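Local coordinates for immunogenic protein MPT63/MPB63 (Mycobacterium tuberculosis, PDB 1LMI) that is a major secreted, immunogenic protein with a beta-sandwich fold, whose biochemical function is not established, at residues Q67-L81 with Y106-N120. Sequence-based numbering, arbitrary orientation.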
ATOM      1  N   GLN A  67      -2.276  -3.460   5.341  1.00  9.61           N
ATOM      2  CA  GLN A  67      -1.322  -2.608   6.041  1.00  9.07           C
ATOM      3  C   GLN A  67      -1.188  -1.232   5.402  1.00  8.70           C
ATOM      4  O   GLN A  67      -0.559  -0.368   6.015  1.00 10.19           O
ATOM      5  CB  GLN A  67       0.077  -3.268   6.119  1.00  9.45           C
ATOM      6  CG  GLN A  67       0.115  -4.530   6.969  1.00 13.35           C
ATOM      7  CD  GLN A  67       1.539  -5.015   7.171  1.00 17.21           C
ATOM      8  OE1 GLN A  67       2.471  -4.554   6.526  1.00 21.97           O
ATOM      9  NE2 GLN A  67       1.685  -5.947   8.115  1.00 16.75           N
ATOM     10  N   PHE A  68      -1.774  -1.029   4.213  1.00  9.56           N
ATOM     11  CA  PHE A  68      -1.606   0.253   3.527  1.00  8.81           C
ATOM     12  C   PHE A  68      -2.512   1.351   4.070  1.00 10.74           C
ATOM     13  O   PHE A  68      -3.627   1.153   4.605  1.00 10.35           O
ATOM     14  CB  PHE A  68      -1.900   0.133   2.035  1.00 10.84           C
ATOM     15  CG  PHE A  68      -0.779  -0.410   1.172  1.00 10.37           C
ATOM     16  CD1 PHE A  68       0.410   0.273   1.098  1.00 10.10           C
ATOM     17  CD2 PHE A  68      -0.954  -1.560   0.442  1.00 13.37           C
ATOM     18  CE1 PHE A  68       1.432  -0.215   0.300  1.00 13.79           C
ATOM     19  CE2 PHE A  68       0.060  -2.060  -0.351  1.00 12.52           C
ATOM     20  CZ  PHE A  68       1.255  -1.383  -0.414  1.00 13.84           C
ATOM     21  N   ASN A  69      -2.014   2.586   3.924  1.00  8.10           N
ATOM     22  CA  ASN A  69      -2.636   3.804   4.382  1.00 11.02           C
ATOM     23  C   ASN A  69      -2.163   4.970   3.494  1.00 11.85           C
ATOM     24  O   ASN A  69      -1.015   4.923   3.007  1.00 10.07           O
ATOM     25  CB  ASN A  69      -2.274   4.170   5.827  1.00 11.51           C
ATOM     26  CG  ASN A  69      -2.579   3.085   6.845  1.00 11.39           C
ATOM     27  OD1 ASN A  69      -3.702   3.104   7.358  1.00 11.54           O
ATOM     28  ND2 ASN A  69      -1.643   2.161   7.067  1.00  9.79           N
ATOM     29  N   ALA A  70      -3.048   5.941   3.315  1.00 10.08           N
ATOM     30  CA  ALA A  70      -2.717   7.201   2.650  1.00  8.02           C
ATOM     31  C   ALA A  70      -2.701   8.293   3.696  1.00 12.53           C
ATOM     32  O   ALA A  70      -3.567   8.331   4.572  1.00 13.71           O
ATOM     33  CB  ALA A  70      -3.664   7.457   1.500  1.00  9.35           C
ATOM     34  N   ARG A  71      -1.691   9.170   3.641  1.00 10.87           N
ATOM     35  CA  ARG A  71      -1.579  10.192   4.674  1.00 11.87           C
ATOM     36  C   ARG A  71      -1.298  11.559   4.079  1.00 10.70           C
ATOM     37  O   ARG A  71      -0.821  11.675   2.952  1.00 11.30           O
ATOM     38  CB  ARG A  71      -0.454   9.859   5.654  1.00 13.02           C
ATOM     39  CG  ARG A  71      -0.625   8.506   6.341  1.00 12.77           C
ATOM     40  CD  ARG A  71       0.551   8.342   7.322  1.00 14.68           C
ATOM     41  NE  ARG A  71       0.321   7.121   8.097  1.00 15.51           N
ATOM     42  CZ  ARG A  71       1.276   6.504   8.777  1.00 12.97           C
ATOM     43  NH1 ARG A  71       2.505   6.979   8.797  1.00 13.95           N
ATOM     44  NH2 ARG A  71       0.985   5.395   9.460  1.00 14.29           N
ATOM     45  N   THR A  72      -1.593  12.562   4.886  1.00 12.41           N
ATOM     46  CA  THR A  72      -1.132  13.921   4.686  1.00 11.90           C
ATOM     47  C   THR A  72       0.175  14.142   5.450  1.00 13.58           C
ATOM     48  O   THR A  72       0.549  13.374   6.339  1.00 15.42           O
ATOM     49  CB  THR A  72      -2.115  15.009   5.154  1.00 13.45           C
ATOM     50  OG1 THR A  72      -2.143  14.912   6.598  1.00 15.49           O
ATOM     51  CG2 THR A  72      -3.481  14.763   4.582  1.00 12.58           C
ATOM     52  N   ALA A  73       0.911  15.198   5.094  1.00 12.95           N
ATOM     53  CA  ALA A  73       2.187  15.428   5.749  1.00 14.86           C
ATOM     54  C   ALA A  73       2.099  15.597   7.260  1.00 26.81           C
ATOM     55  O   ALA A  73       3.050  15.221   7.960  1.00 34.84           O
ATOM     56  CB  ALA A  73       2.835  16.693   5.188  1.00 19.76           C
ATOM     57  N   ASP A  74       0.996  16.158   7.752  1.00 30.68           N
ATOM     58  CA  ASP A  74       0.935  16.376   9.209  1.00 40.00           C
ATOM     59  C   ASP A  74       0.481  15.120   9.933  1.00 41.46           C
ATOM     60  O   ASP A  74       0.572  14.995  11.159  1.00 30.54           O
ATOM     61  CB  ASP A  74       0.038  17.561   9.534  1.00 34.58           C
ATOM     62  CG  ASP A  74      -1.378  17.441   9.016  1.00 44.50           C
ATOM     63  OD1 ASP A  74      -1.810  16.314   8.702  1.00 48.52           O
ATOM     64  OD2 ASP A  74      -2.062  18.487   8.933  1.00 46.23           O
ATOM     65  N   GLY A  75      -0.016  14.153   9.155  1.00 27.19           N
ATOM     66  CA  GLY A  75      -0.333  12.868   9.722  1.00 23.38           C
ATOM     67  C   GLY A  75      -1.784  12.446   9.718  1.00 25.02           C
ATOM     68  O   GLY A  75      -2.051  11.402  10.334  1.00 24.34           O
ATOM     69  N   ILE A  76      -2.704  13.147   9.053  1.00 14.21           N
ATOM     70  CA  ILE A  76      -4.029  12.559   8.855  1.00 14.89           C
ATOM     71  C   ILE A  76      -3.891  11.280   8.041  1.00 13.72           C
ATOM     72  O   ILE A  76      -3.100  11.187   7.092  1.00 13.90           O
ATOM     73  CB  ILE A  76      -5.005  13.512   8.155  1.00 16.89           C
ATOM     74  CG1 ILE A  76      -5.479  14.631   9.104  1.00 25.01           C
ATOM     75  CG2 ILE A  76      -6.187  12.789   7.559  1.00 24.90           C
ATOM     76  CD1 ILE A  76      -6.610  15.437   8.489  1.00 41.77           C
ATOM     77  N   ASN A  77      -4.629  10.247   8.431  1.00 13.45           N
ATOM     78  CA  ASN A  77      -4.487   8.906   7.890  1.00 13.73           C
ATOM     79  C   ASN A  77      -5.798   8.363   7.343  1.00 15.66           C
ATOM     80  O   ASN A  77      -6.829   8.508   7.999  1.00 15.01           O
ATOM     81  CB  ASN A  77      -3.984   7.956   9.000  1.00 14.77           C
ATOM     82  CG  ASN A  77      -3.648   6.556   8.536  1.00 11.50           C
ATOM     83  OD1 ASN A  77      -2.507   6.270   8.122  1.00 13.67           O
ATOM     84  ND2 ASN A  77      -4.610   5.661   8.602  1.00 14.03           N
ATOM     85  N   TYR A  78      -5.728   7.752   6.167  1.00 11.03           N
ATOM     86  CA  TYR A  78      -6.865   7.141   5.531  1.00  9.46           C
ATOM     87  C   TYR A  78      -6.500   5.668   5.281  1.00 13.49           C
ATOM     88  O   TYR A  78      -5.530   5.387   4.558  1.00 12.09           O
ATOM     89  CB  TYR A  78      -7.257   7.810   4.218  1.00 10.38           C
ATOM     90  CG  TYR A  78      -7.374   9.325   4.276  1.00 12.84           C
ATOM     91  CD1 TYR A  78      -8.439   9.888   5.008  1.00 13.98           C
ATOM     92  CD2 TYR A  78      -6.478  10.157   3.642  1.00 12.17           C
ATOM     93  CE1 TYR A  78      -8.568  11.266   5.080  1.00 16.23           C
ATOM     94  CE2 TYR A  78      -6.605  11.553   3.700  1.00 12.29           C
ATOM     95  CZ  TYR A  78      -7.651  12.066   4.427  1.00 14.71           C
ATOM     96  OH  TYR A  78      -7.818  13.443   4.509  1.00 16.15           O
ATOM     97  N   ARG A  79      -7.236   4.757   5.880  1.00 12.35           N
ATOM     98  CA  ARG A  79      -7.014   3.336   5.725  1.00 12.66           C
ATOM     99  C   ARG A  79      -7.259   2.890   4.292  1.00 11.10           C
ATOM    100  O   ARG A  79      -8.178   3.374   3.618  1.00 12.82           O
ATOM    101  CB  ARG A  79      -7.964   2.537   6.636  1.00 12.89           C
ATOM    102  CG  ARG A  79      -7.778   2.777   8.129  1.00 15.04           C
ATOM    103  CD  ARG A  79      -6.553   2.071   8.715  1.00 13.24           C
ATOM    104  NE  ARG A  79      -6.670   0.629   8.594  1.00 19.81           N
ATOM    105  CZ  ARG A  79      -5.914  -0.147   7.820  1.00 18.80           C
ATOM    106  NH1 ARG A  79      -4.948   0.355   7.048  1.00 15.62           N
ATOM    107  NH2 ARG A  79      -6.168  -1.451   7.832  1.00 15.00           N
ATOM    108  N   VAL A  80      -6.473   1.911   3.843  1.00 10.35           N
ATOM    109  CA  VAL A  80      -6.785   1.233   2.601  1.00 10.21           C
ATOM    110  C   VAL A  80      -8.149   0.566   2.683  1.00 12.83           C
ATOM    111  O   VAL A  80      -8.552   0.071   3.745  1.00 15.54           O
ATOM    112  CB  VAL A  80      -5.663   0.238   2.269  1.00  8.84           C
ATOM    113  CG1 VAL A  80      -5.619  -0.995   3.188  1.00 11.63           C
ATOM    114  CG2 VAL A  80      -5.809  -0.290   0.832  1.00 12.46           C
ATOM    115  N   LEU A  81      -8.848   0.593   1.550  1.00 12.30           N
ATOM    116  CA  LEU A  81     -10.126  -0.100   1.458  1.00 17.26           C
ATOM    117  C   LEU A  81      -9.839  -1.538   1.065  1.00 23.00           C
ATOM    118  O   LEU A  81     -10.063  -1.954  -0.067  1.00 25.46           O
ATOM    119  CB  LEU A  81     -11.027   0.581   0.428  1.00 18.88           C
ATOM    120  CG  LEU A  81     -11.354   2.024   0.811  1.00 20.44           C
ATOM    121  CD1 LEU A  81     -12.467   2.563  -0.076  1.00 30.40           C
ATOM    122  CD2 LEU A  81     -11.768   2.110   2.274  1.00 22.97           C
ATOM    123  N   TYR A 106      -7.191   1.322  -2.870  1.00 11.99           N
ATOM    124  CA  TYR A 106      -8.063   2.486  -2.747  1.00 10.61           C
ATOM    125  C   TYR A 106      -8.166   3.031  -1.331  1.00 10.87           C
ATOM    126  O   TYR A 106      -7.903   2.311  -0.375  1.00 11.67           O
ATOM    127  CB  TYR A 106      -9.457   2.071  -3.254  1.00 11.75           C
ATOM    128  CG  TYR A 106      -9.431   1.707  -4.731  1.00 11.57           C
ATOM    129  CD1 TYR A 106      -9.427   2.717  -5.670  1.00 11.11           C
ATOM    130  CD2 TYR A 106      -9.394   0.389  -5.168  1.00 13.73           C
ATOM    131  CE1 TYR A 106      -9.406   2.434  -7.025  1.00 13.42           C
ATOM    132  CE2 TYR A 106      -9.366   0.092  -6.524  1.00 14.32           C
ATOM    133  CZ  TYR A 106      -9.374   1.123  -7.440  1.00 14.46           C
ATOM    134  OH  TYR A 106      -9.331   0.812  -8.789  1.00 15.65           O
ATOM    135  N   PHE A 107      -8.574   4.296  -1.217  1.00  8.58           N
ATOM    136  CA  PHE A 107      -8.721   4.993   0.064  1.00  9.76           C
ATOM    137  C   PHE A 107      -9.981   5.873   0.033  1.00 11.48           C
ATOM    138  O   PHE A 107     -10.338   6.359  -1.051  1.00 13.12           O
ATOM    139  CB  PHE A 107      -7.503   5.870   0.363  1.00 10.46           C
ATOM    140  CG  PHE A 107      -6.165   5.174   0.198  1.00 10.45           C
ATOM    141  CD1 PHE A 107      -5.599   4.445   1.218  1.00  9.05           C
ATOM    142  CD2 PHE A 107      -5.501   5.277  -1.016  1.00 11.37           C
ATOM    143  CE1 PHE A 107      -4.397   3.816   1.026  1.00 11.47           C
ATOM    144  CE2 PHE A 107      -4.278   4.628  -1.210  1.00 12.65           C
ATOM    145  CZ  PHE A 107      -3.720   3.891  -0.189  1.00 10.51           C
ATOM    146  N   ASP A 108     -10.639   6.109   1.150  1.00 10.53           N
ATOM    147  CA  ASP A 108     -11.785   7.032   1.180  1.00 13.90           C
ATOM    148  C   ASP A 108     -11.331   8.331   1.812  1.00 13.07           C
ATOM    149  O   ASP A 108     -11.160   8.436   3.025  1.00 14.53           O
ATOM    150  CB  ASP A 108     -12.917   6.390   1.992  1.00 19.77           C
ATOM    151  CG  ASP A 108     -14.199   7.188   2.001  1.00 29.41           C
ATOM    152  OD1 ASP A 108     -14.227   8.235   1.310  1.00 15.80           O
ATOM    153  OD2 ASP A 108     -15.149   6.747   2.699  1.00 22.28           O
ATOM    154  N   VAL A 109     -11.036   9.359   0.990  1.00 13.77           N
ATOM    155  CA  VAL A 109     -10.428  10.563   1.523  1.00 13.63           C
ATOM    156  C   VAL A 109     -11.519  11.532   1.985  1.00 12.49           C
ATOM    157  O   VAL A 109     -12.265  12.055   1.168  1.00 14.91           O
ATOM    158  CB  VAL A 109      -9.504  11.202   0.466  1.00 13.19           C
ATOM    159  CG1 VAL A 109      -9.014  12.578   0.909  1.00 14.05           C
ATOM    160  CG2 VAL A 109      -8.320  10.282   0.150  1.00 13.46           C
ATOM    161  N   THR A 110     -11.564  11.704   3.292  1.00 15.20           N
ATOM    162  CA  THR A 110     -12.591  12.550   3.879  1.00 22.53           C
ATOM    163  C   THR A 110     -12.067  13.874   4.397  1.00 21.04           C
ATOM    164  O   THR A 110     -12.825  14.691   4.946  1.00 30.06           O
ATOM    165  CB  THR A 110     -13.223  11.801   5.086  1.00 16.80           C
ATOM    166  OG1 THR A 110     -12.157  11.450   5.950  1.00 18.69           O
ATOM    167  CG2 THR A 110     -13.958  10.565   4.616  1.00 19.22           C
ATOM    168  N   GLY A 111     -10.793  14.162   4.293  1.00 13.51           N
ATOM    169  CA  GLY A 111     -10.208  15.414   4.709  1.00 16.47           C
ATOM    170  C   GLY A 111      -9.245  15.938   3.638  1.00 11.14           C
ATOM    171  O   GLY A 111      -9.533  15.690   2.459  1.00 14.43           O
ATOM    172  N   PRO A 112      -8.201  16.601   4.047  1.00 11.84           N
ATOM    173  CA  PRO A 112      -7.199  17.093   3.084  1.00 11.51           C
ATOM    174  C   PRO A 112      -6.662  15.941   2.232  1.00 12.11           C
ATOM    175  O   PRO A 112      -6.606  14.770   2.655  1.00 13.16           O
ATOM    176  CB  PRO A 112      -6.086  17.671   3.948  1.00 17.04           C
ATOM    177  CG  PRO A 112      -6.757  18.028   5.242  1.00 18.93           C
ATOM    178  CD  PRO A 112      -7.815  16.975   5.430  1.00 17.26           C
ATOM    179  N   SER A 113      -6.277  16.281   1.003  1.00  9.40           N
ATOM    180  CA  SER A 113      -5.772  15.269   0.097  1.00 11.80           C
ATOM    181  C   SER A 113      -4.445  14.652   0.537  1.00  9.57           C
ATOM    182  O   SER A 113      -3.524  15.363   0.959  1.00 10.99           O
ATOM    183  CB  SER A 113      -5.583  15.878  -1.299  1.00 10.53           C
ATOM    184  OG  SER A 113      -6.794  16.396  -1.833  1.00 11.14           O
ATOM    185  N   PRO A 114      -4.270  13.339   0.390  1.00  8.98           N
ATOM    186  CA  PRO A 114      -2.996  12.758   0.802  1.00  9.19           C
ATOM    187  C   PRO A 114      -1.882  12.937  -0.221  1.00 10.03           C
ATOM    188  O   PRO A 114      -2.157  13.083  -1.413  1.00 11.25           O
ATOM    189  CB  PRO A 114      -3.385  11.256   0.875  1.00 11.31           C
ATOM    190  CG  PRO A 114      -4.436  11.065  -0.176  1.00 11.11           C
ATOM    191  CD  PRO A 114      -5.213  12.368  -0.189  1.00 11.46           C
ATOM    192  N   THR A 115      -0.652  12.826   0.276  1.00  8.72           N
ATOM    193  CA  THR A 115       0.529  12.921  -0.549  1.00  8.76           C
ATOM    194  C   THR A 115       1.545  11.850  -0.227  1.00 14.33           C
ATOM    195  O   THR A 115       2.661  11.837  -0.776  1.00 10.37           O
ATOM    196  CB  THR A 115       1.219  14.285  -0.322  1.00  7.51           C
ATOM    197  OG1 THR A 115       1.442  14.531   1.073  1.00 11.77           O
ATOM    198  CG2 THR A 115       0.274  15.341  -0.852  1.00 10.38           C
ATOM    199  N   ILE A 116       1.187  10.952   0.676  1.00 10.57           N
ATOM    200  CA  ILE A 116       2.065   9.940   1.237  1.00  9.64           C
ATOM    201  C   ILE A 116       1.317   8.616   1.298  1.00 12.45           C
ATOM    202  O   ILE A 116       0.105   8.576   1.516  1.00  9.94           O
ATOM    203  CB  ILE A 116       2.466  10.363   2.656  1.00  9.63           C
ATOM    204  CG1 ILE A 116       3.344  11.627   2.640  1.00 11.15           C
ATOM    205  CG2 ILE A 116       3.135   9.240   3.453  1.00 13.48           C
ATOM    206  CD1 ILE A 116       3.314  12.318   4.003  1.00 15.52           C
ATOM    207  N   VAL A 117       2.041   7.491   1.076  1.00 10.01           N
ATOM    208  CA  VAL A 117       1.466   6.194   1.396  1.00  8.55           C
ATOM    209  C   VAL A 117       2.358   5.532   2.447  1.00 10.41           C
ATOM    210  O   VAL A 117       3.578   5.632   2.402  1.00 10.46           O
ATOM    211  CB  VAL A 117       1.311   5.297   0.154  1.00 10.04           C
ATOM    212  CG1 VAL A 117       0.936   3.863   0.510  1.00 11.24           C
ATOM    213  CG2 VAL A 117       0.238   5.883  -0.741  1.00  9.88           C
ATOM    214  N   ALA A 118       1.761   4.876   3.443  1.00 12.72           N
ATOM    215  CA  ALA A 118       2.584   4.226   4.481  1.00 11.14           C
ATOM    216  C   ALA A 118       2.065   2.807   4.718  1.00 12.23           C
ATOM    217  O   ALA A 118       0.824   2.629   4.717  1.00 12.89           O
ATOM    218  CB  ALA A 118       2.534   5.006   5.779  1.00 11.36           C
ATOM    219  N   MET A 119       2.946   1.843   4.926  1.00  8.44           N
ATOM    220  CA  MET A 119       2.520   0.513   5.353  1.00  9.10           C
ATOM    221  C   MET A 119       2.794   0.413   6.859  1.00 11.13           C
ATOM    222  O   MET A 119       3.938   0.626   7.259  1.00 11.56           O
ATOM    223  CB  MET A 119       3.238  -0.655   4.648  1.00 13.81           C
ATOM    224  CG  MET A 119       2.862  -0.865   3.190  1.00 17.34           C
ATOM    225  SD  MET A 119       3.612  -2.394   2.479  1.00 20.05           S
ATOM    226  CE  MET A 119       4.821  -2.644   3.779  1.00 45.87           C
ATOM    227  N   ASN A 120       1.767   0.076   7.647  1.00 10.47           N
ATOM    228  CA  ASN A 120       1.875  -0.081   9.096  1.00  9.90           C
ATOM    229  C   ASN A 120       1.242  -1.413   9.489  1.00 10.93           C
ATOM    230  O   ASN A 120       0.173  -1.739   8.994  1.00 12.67           O
ATOM    231  CB  ASN A 120       1.187   1.107   9.746  1.00 12.93           C
ATOM    232  CG  ASN A 120       1.145   1.166  11.275  1.00 13.20           C
ATOM    233  OD1 ASN A 120       1.706   2.109  11.871  1.00 17.77           O
ATOM    234  ND2 ASN A 120       0.459   0.210  11.855  1.00 14.11           N
TER
HETATM  235  O   HOH W   1      -9.989   5.154   3.802  1.00 18.27           O
HETATM  236  O   HOH W   2      -8.325  -1.164  -1.813  1.00 26.10           O
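Ala70 sets its CB squarely over the Phe107 ring, 3.5 Å from the centroid, a CH-pi contact in which the small methyl lets the ring lie close against the sheet. Phe107 comes from strand 100-109, an edge strand of the opposing sheet; its CG lies anti to its own carbonyl carbon (chi1 -49°), which swings the ring against strand 68-71 and puts CE1 3.5 Å from Asn69 C. On the same buried face Met119 lies alongside Phe68: Met119 CG packs obliquely against CD1 and CE1 of the Phe68 ring, and SD stands obliquely 4.2 Å from the centroid, a Met-aromatic contact, while Trp26 of the other sheet meets Phe68 edge-to-face. The backbones of 68-71 and 116-120 pair antiparallel, with Ala118 N donating to Asn69 O (2.8 Å), until Thr115 and Ile116 both face Arg71 in a classic beta bulge.

Tyr78 pins the loop at Pro112: its flat ring packs against Val109 CA, while the para hydroxyl reaches past to donate to Pro112 O at 2.6 Å.

The other face is more polar and partly exposed. Ala118 CB lies against one face of the extended Arg71's guanidinium, 3.5 Å from its plane; Arg71 NE binds Asn77 OD1 in plane on a lone pair (3.0 Å), and NH2 makes a salt bridge to Asp125. Looser is the far end, where water bridges from Arg79 O to Asp108 N and from Leu81 O to Tyr106 N flank the direct bond Leu81 N to Tyr106 O (2.7 Å), standing in where strand pairing is incomplete. Aromatic and aliphatic side chains from two facing sheets, packed between them, are typical of a beta-sandwich.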